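Local atomic coordinates of putative adenosine kinase (Schistosoma mansoni, PDB entry 3VAS), a protein that probably phosphorylates adenosine to AMP at the expense of ATP, as an adenosine kinase of the ribokinase-like pfkB family. Residues F28-P33 and G186-T191; G82-T87 and V181-G186. All coordinates share one frame; numbering follows the deposited sequence.

Contact 1 of 2, residues F28-P33 and G186-T191; sequences FGMGNP and GFVINT. With ADN (adenosine), chain C.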
loop_
_atom_site.group_PDB
_atom_site.type_symbol
_atom_site.label_atom_id
_atom_site.label_comp_id
_atom_site.label_asym_id
_atom_site.label_seq_id
_atom_site.Cartn_x
_atom_site.Cartn_y
_atom_site.Cartn_z
ATOM N N PHE A 28 -1.836 -9.295 9.547
ATOM C CA PHE A 28 -0.411 -8.985 9.625
ATOM C C PHE A 28 0.048 -8.225 8.389
ATOM O O PHE A 28 -0.269 -8.607 7.264
ATOM C CB PHE A 28 0.414 -10.271 9.771
ATOM C CG PHE A 28 1.908 -10.041 9.794
ATOM C CD1 PHE A 28 2.583 -9.917 10.998
ATOM C CD2 PHE A 28 2.635 -9.959 8.612
ATOM C CE1 PHE A 28 3.951 -9.704 11.026
ATOM C CE2 PHE A 28 3.999 -9.745 8.632
ATOM C CZ PHE A 28 4.660 -9.620 9.840
ATOM N N GLY A 29 0.809 -7.158 8.602
ATOM C CA GLY A 29 1.465 -6.469 7.507
ATOM C C GLY A 29 2.958 -6.338 7.749
ATOM O O GLY A 29 3.403 -6.258 8.896
ATOM N N MET A 30 3.739 -6.346 6.676
ATOM C CA MET A 30 5.142 -5.935 6.751
ATOM C C MET A 30 5.402 -4.946 5.627
ATOM O O MET A 30 4.855 -5.094 4.540
ATOM C CB MET A 30 6.106 -7.128 6.673
ATOM C CG MET A 30 6.086 -7.905 5.357
ATOM S SD MET A 30 7.507 -9.020 5.152
ATOM C CE MET A 30 8.741 -7.922 4.495
ATOM N N GLY A 31 6.214 -3.924 5.886
ATOM C CA GLY A 31 6.468 -2.927 4.860
ATOM C C GLY A 31 7.547 -1.903 5.152
ATOM O O GLY A 31 8.428 -2.112 5.993
ATOM N N ASN A 32 7.475 -0.786 4.432
ATOM C CA ASN A 32 8.426 0.301 4.601
ATOM C C ASN A 32 7.791 1.453 5.382
ATOM O O ASN A 32 6.958 2.187 4.851
ATOM C CB ASN A 32 8.912 0.789 3.231
ATOM C CG ASN A 32 9.294 -0.359 2.304
ATOM O OD1 ASN A 32 9.802 -1.389 2.751
ATOM N ND2 ASN A 32 9.045 -0.187 1.010
ATOM N N PRO A 33 8.163 1.606 6.658
ATOM C CA PRO A 33 7.574 2.720 7.409
ATOM C C PRO A 33 8.316 4.002 7.076
ATOM O O PRO A 33 9.533 4.082 7.262
ATOM C CB PRO A 33 7.775 2.310 8.871
ATOM C CG PRO A 33 8.945 1.393 8.856
ATOM C CD PRO A 33 9.029 0.754 7.493
ATOM N N GLY A 186 3.387 -3.974 -3.026
ATOM C CA GLY A 186 4.458 -4.282 -3.954
ATOM C C GLY A 186 5.743 -3.544 -3.630
ATOM O O GLY A 186 6.829 -4.016 -3.958
ATOM N N PHE A 187 5.611 -2.388 -2.981
ATOM C CA PHE A 187 6.750 -1.561 -2.590
ATOM C C PHE A 187 7.820 -2.318 -1.806
ATOM O O PHE A 187 8.988 -1.928 -1.806
ATOM C CB PHE A 187 6.275 -0.381 -1.744
ATOM C CG PHE A 187 5.604 0.714 -2.530
ATOM C CD1 PHE A 187 4.393 1.241 -2.110
ATOM C CD2 PHE A 187 6.197 1.238 -3.669
ATOM C CE1 PHE A 187 3.774 2.253 -2.821
ATOM C CE2 PHE A 187 5.582 2.251 -4.382
ATOM C CZ PHE A 187 4.371 2.758 -3.956
ATOM N N VAL A 188 7.418 -3.390 -1.133
ATOM C CA VAL A 188 8.330 -4.145 -0.275
ATOM C C VAL A 188 9.283 -5.031 -1.087
ATOM O O VAL A 188 10.288 -5.522 -0.572
ATOM C CB VAL A 188 7.543 -4.961 0.772
ATOM C CG1 VAL A 188 8.477 -5.581 1.805
ATOM C CG2 VAL A 188 6.538 -4.054 1.462
ATOM N N ILE A 189 8.974 -5.211 -2.368
ATOM C CA ILE A 189 9.871 -5.908 -3.282
ATOM C C ILE A 189 11.267 -5.282 -3.252
ATOM O O ILE A 189 12.270 -5.998 -3.295
ATOM C CB ILE A 189 9.309 -5.916 -4.725
ATOM C CG1 ILE A 189 8.113 -6.870 -4.818
ATOM C CG2 ILE A 189 10.381 -6.320 -5.728
ATOM C CD1 ILE A 189 7.288 -6.718 -6.081
ATOM N N ASN A 190 11.326 -3.953 -3.138
ATOM C CA ASN A 190 12.599 -3.229 -3.138
ATOM C C ASN A 190 13.394 -3.342 -1.833
ATOM O O ASN A 190 14.608 -3.118 -1.816
ATOM C CB ASN A 190 12.384 -1.742 -3.441
ATOM C CG ASN A 190 11.780 -1.497 -4.816
ATOM O OD1 ASN A 190 10.865 -0.687 -4.962
ATOM N ND2 ASN A 190 12.292 -2.192 -5.830
ATOM N N THR A 191 12.720 -3.674 -0.739
ATOM C CA THR A 191 13.368 -3.616 0.565
ATOM C C THR A 191 13.625 -4.986 1.184
ATOM O O THR A 191 14.676 -5.210 1.785
ATOM C CB THR A 191 12.573 -2.737 1.559
ATOM O OG1 THR A 191 11.216 -3.195 1.623
ATOM C CG2 THR A 191 12.590 -1.273 1.119
HETATM O "O5'" ADN C . -0.008 5.791 -1.245
HETATM C "C5'" ADN C . 0.642 6.950 -0.726
HETATM C "C4'" ADN C . 1.713 6.577 0.270
HETATM O "O4'" ADN C . 2.742 5.819 -0.384
HETATM C "C3'" ADN C . 2.434 7.741 0.961
HETATM O "O3'" ADN C . 2.008 7.828 2.322
HETATM C "C2'" ADN C . 3.927 7.343 0.918
HETATM O "O2'" ADN C . 4.593 7.424 2.159
HETATM C "C1'" ADN C . 3.889 5.901 0.407
HETATM N N9 ADN C . 5.057 5.505 -0.381
HETATM C C8 ADN C . 5.641 6.199 -1.339
HETATM N N7 ADN C . 6.791 5.412 -1.814
HETATM C C5 ADN C . 6.843 4.203 -1.058
HETATM C C6 ADN C . 7.714 3.118 -1.089
HETATM N N6 ADN C . 8.810 3.105 -2.021
HETATM N N1 ADN C . 7.526 2.057 -0.213
HETATM C C2 ADN C . 6.482 2.066 0.678
HETATM N N3 ADN C . 5.621 3.131 0.707
HETATM C C4 ADN C . 5.826 4.214 -0.186
#
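Gly31 of segment 28-33 lies closest to Val188, with their CA atoms 5.6 Å apart, just ahead of helix 189-205. The polar centre is the side-chain amide of Asn32. Its OD1 accepts a hydrogen bond from Thr191 OG1 at 2.6 Å. The hydroxyl approaches at a C=O...donor angle of 131°, tilted somewhat out of the carbonyl plane. Thr191 OG1 lies between its own backbone N and carbonyl carbon (chi1 54°), and this points it at OD1. The two side chains approach from opposite directions. At the other end of the amide, ND2 donates to N1 of the bound adenosine at 3.0 Å, nearly straight at 166°. A weak second bond runs from Asn32 ND2 to Phe187 O at 3.3 Å. The Phe187 ring lays one face against the adenine, with C6 of the base 3.4 Å above the ring plane and offset toward the rim. Val188 fills the apolar side. Its CG2 rests on Gly31 CA at 3.6 Å, and its CG1 meets Met30 CE at the end of a methionine chain bent at chi3. Leu156 of strand 150-157 also touches Asn32 and Thr191. With OD1 occupied by a hydroxyl donor, the Asn32 amide is held with its NH2 toward the base. N1 serves as an acceptor here, consistent with a neutral adenine.

Contact 2 of 2, residues G82-T87 and V181-G186; sequences GATLNT and VYYIAG. With ADN (adenosine), chain C.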
loop_
_atom_site.group_PDB
_atom_site.type_symbol
_atom_site.label_atom_id
_atom_site.label_comp_id
_atom_site.label_asym_id
_atom_site.label_seq_id
_atom_site.Cartn_x
_atom_site.Cartn_y
_atom_site.Cartn_z
ATOM N N GLY A 82 4.040 5.397 4.407
ATOM C CA GLY A 82 4.308 3.998 4.120
ATOM C C GLY A 82 3.030 3.286 3.700
ATOM O O GLY A 82 2.072 3.202 4.477
ATOM N N ALA A 83 3.022 2.771 2.473
ATOM C CA ALA A 83 1.811 2.226 1.870
ATOM C C ALA A 83 1.184 1.089 2.680
ATOM O O ALA A 83 -0.011 1.120 2.970
ATOM C CB ALA A 83 2.082 1.776 0.436
ATOM N N THR A 84 1.989 0.097 3.042
ATOM C CA THR A 84 1.490 -1.048 3.792
ATOM C C THR A 84 1.014 -0.614 5.173
ATOM O O THR A 84 -0.038 -1.049 5.641
ATOM C CB THR A 84 2.561 -2.148 3.948
ATOM O OG1 THR A 84 3.004 -2.588 2.658
ATOM C CG2 THR A 84 2.001 -3.342 4.728
ATOM N N LEU A 85 1.793 0.253 5.812
ATOM C CA LEU A 85 1.461 0.733 7.143
ATOM C C LEU A 85 0.154 1.535 7.139
ATOM O O LEU A 85 -0.675 1.362 8.031
ATOM C CB LEU A 85 2.620 1.542 7.748
ATOM C CG LEU A 85 2.356 2.157 9.127
ATOM C CD1 LEU A 85 1.908 1.092 10.137
ATOM C CD2 LEU A 85 3.579 2.919 9.650
ATOM N N ASN A 86 -0.026 2.393 6.133
ATOM C CA ASN A 86 -1.272 3.141 5.971
ATOM C C ASN A 86 -2.488 2.206 5.962
ATOM O O ASN A 86 -3.455 2.411 6.700
ATOM C CB ASN A 86 -1.270 3.960 4.672
ATOM C CG ASN A 86 -0.370 5.189 4.732
ATOM O OD1 ASN A 86 0.089 5.603 5.799
ATOM N ND2 ASN A 86 -0.138 5.796 3.570
ATOM N N THR A 87 -2.413 1.171 5.132
ATOM C CA THR A 87 -3.504 0.218 4.969
ATOM C C THR A 87 -3.784 -0.570 6.245
ATOM O O THR A 87 -4.927 -0.664 6.693
ATOM C CB THR A 87 -3.205 -0.756 3.807
ATOM O OG1 THR A 87 -3.213 -0.032 2.572
ATOM C CG2 THR A 87 -4.245 -1.865 3.737
ATOM N N VAL A 181 -4.786 -13.336 7.831
ATOM C CA VAL A 181 -4.840 -12.397 6.714
ATOM C C VAL A 181 -3.548 -11.593 6.625
ATOM O O VAL A 181 -3.063 -11.076 7.632
ATOM C CB VAL A 181 -6.020 -11.414 6.871
ATOM C CG1 VAL A 181 -6.017 -10.381 5.748
ATOM C CG2 VAL A 181 -7.346 -12.170 6.915
ATOM N N TYR A 182 -2.989 -11.490 5.423
ATOM C CA TYR A 182 -1.796 -10.677 5.207
ATOM C C TYR A 182 -2.040 -9.579 4.182
ATOM O O TYR A 182 -2.763 -9.772 3.202
ATOM C CB TYR A 182 -0.615 -11.543 4.764
ATOM C CG TYR A 182 -0.368 -12.731 5.661
ATOM C CD1 TYR A 182 0.343 -12.595 6.846
ATOM C CD2 TYR A 182 -0.851 -13.986 5.328
ATOM C CE1 TYR A 182 0.568 -13.678 7.671
ATOM C CE2 TYR A 182 -0.635 -15.074 6.150
ATOM C CZ TYR A 182 0.075 -14.916 7.319
ATOM O OH TYR A 182 0.295 -16.000 8.139
ATOM N N TYR A 183 -1.449 -8.416 4.429
ATOM C CA TYR A 183 -1.408 -7.359 3.435
ATOM C C TYR A 183 0.029 -6.887 3.260
ATOM O O TYR A 183 0.632 -6.371 4.201
ATOM C CB TYR A 183 -2.294 -6.173 3.829
ATOM C CG TYR A 183 -2.308 -5.085 2.775
ATOM C CD1 TYR A 183 -3.154 -5.168 1.669
ATOM C CD2 TYR A 183 -1.457 -3.988 2.865
ATOM C CE1 TYR A 183 -3.162 -4.182 0.691
ATOM C CE2 TYR A 183 -1.452 -3.000 1.891
ATOM C CZ TYR A 183 -2.308 -3.099 0.810
ATOM O OH TYR A 183 -2.309 -2.110 -0.149
ATOM N N ILE A 184 0.579 -7.078 2.065
ATOM C CA ILE A 184 1.888 -6.525 1.735
ATOM C C ILE A 184 1.846 -5.814 0.382
ATOM O O ILE A 184 1.446 -6.398 -0.629
ATOM C CB ILE A 184 2.991 -7.602 1.694
ATOM C CG1 ILE A 184 2.945 -8.496 2.936
ATOM C CG2 ILE A 184 4.364 -6.949 1.567
ATOM C CD1 ILE A 184 3.968 -9.618 2.906
ATOM N N ALA A 185 2.250 -4.548 0.373
ATOM C CA ALA A 185 2.314 -3.770 -0.862
ATOM C C ALA A 185 3.507 -4.188 -1.718
ATOM O O ALA A 185 4.512 -4.687 -1.202
ATOM C CB ALA A 185 2.384 -2.277 -0.554
ATOM N N GLY A 186 3.387 -3.974 -3.026
ATOM C CA GLY A 186 4.458 -4.282 -3.954
ATOM C C GLY A 186 5.743 -3.544 -3.630
ATOM O O GLY A 186 6.829 -4.016 -3.958
HETATM O "O5'" ADN C . -0.008 5.791 -1.245
HETATM C "C5'" ADN C . 0.642 6.950 -0.726
HETATM C "C4'" ADN C . 1.713 6.577 0.270
HETATM O "O4'" ADN C . 2.742 5.819 -0.384
HETATM C "C3'" ADN C . 2.434 7.741 0.961
HETATM O "O3'" ADN C . 2.008 7.828 2.322
HETATM C "C2'" ADN C . 3.927 7.343 0.918
HETATM O "O2'" ADN C . 4.593 7.424 2.159
HETATM C "C1'" ADN C . 3.889 5.901 0.407
HETATM N N9 ADN C . 5.057 5.505 -0.381
HETATM C C8 ADN C . 5.641 6.199 -1.339
HETATM N N7 ADN C . 6.791 5.412 -1.814
HETATM C C5 ADN C . 6.843 4.203 -1.058
HETATM C C6 ADN C . 7.714 3.118 -1.089
HETATM N N6 ADN C . 8.810 3.105 -2.021
HETATM N N1 ADN C . 7.526 2.057 -0.213
HETATM C C2 ADN C . 6.482 2.066 0.678
HETATM N N3 ADN C . 5.621 3.131 0.707
HETATM C C4 ADN C . 5.826 4.214 -0.186
HETATM O O HOH W 1 -1.213 0.213 0.419
#
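Thr84 and Ala185 make the direct hydrogen bond of this contact, from Ala185 N to Thr84 OG1 at 3.1 Å and 160°. Thr84 OG1 stands beside its own backbone N (chi1 -58°), and the same torsion sends CG2 alongside Tyr183, near the ring plane at its edge. Apolar and CH-pi contacts lie beside it. Thr87 CG2 lies over the centre of one face of the Tyr183 ring, 3.5 Å from the centroid, the side chains crossing at about a right angle. Ala83 CB meets Ala185 CB at 4.2 Å. One water, in the plane of the ring at its edge, joins Tyr183 OH to Thr87 OG1. Those hydroxyls also bond to Asn213 and to Asp320 O, respectively. Of the two segments, 82-87 alone bonds the ligand. Gly82 N donates to O2' of adenosine, Ala83 N to N3 at 3.2 Å, and Asn86 ND2, also bonded to Asp320, to O3'. Gly82 is the N-cap residue of helix 83-95. Segments 83-87 and 181-185 run roughly antiparallel, with 146° between their N-to-C directions. Such a glycine-led helix start at the sugar hydroxyls is a feature of the ribokinase-family substrate site; here the next backbone N also reaches the base.

How the contacts relate
The two contacts have centres about 7 Å apart and share Gly186 in the chain. Strand 181-185 of contact 2 is followed in the chain by helix 189-205 of contact 1. Along the chain, contact 2 is nested inside the loop closed by contact 1. Strands 27-40 and 181-185 are parallel neighbours in the sheet, probably joined by backbone bonds of Phe28 to Val181 and Tyr183. The contacts touch where Phe187 packs on Ala83. Contact 1 reaches the adenine base, while contact 2 reaches the base and the 2' and 3' hydroxyls. Residues far apart in sequence thus form one adenosine pocket, to which Asp36 and Asp320 add further hydrogen bonds.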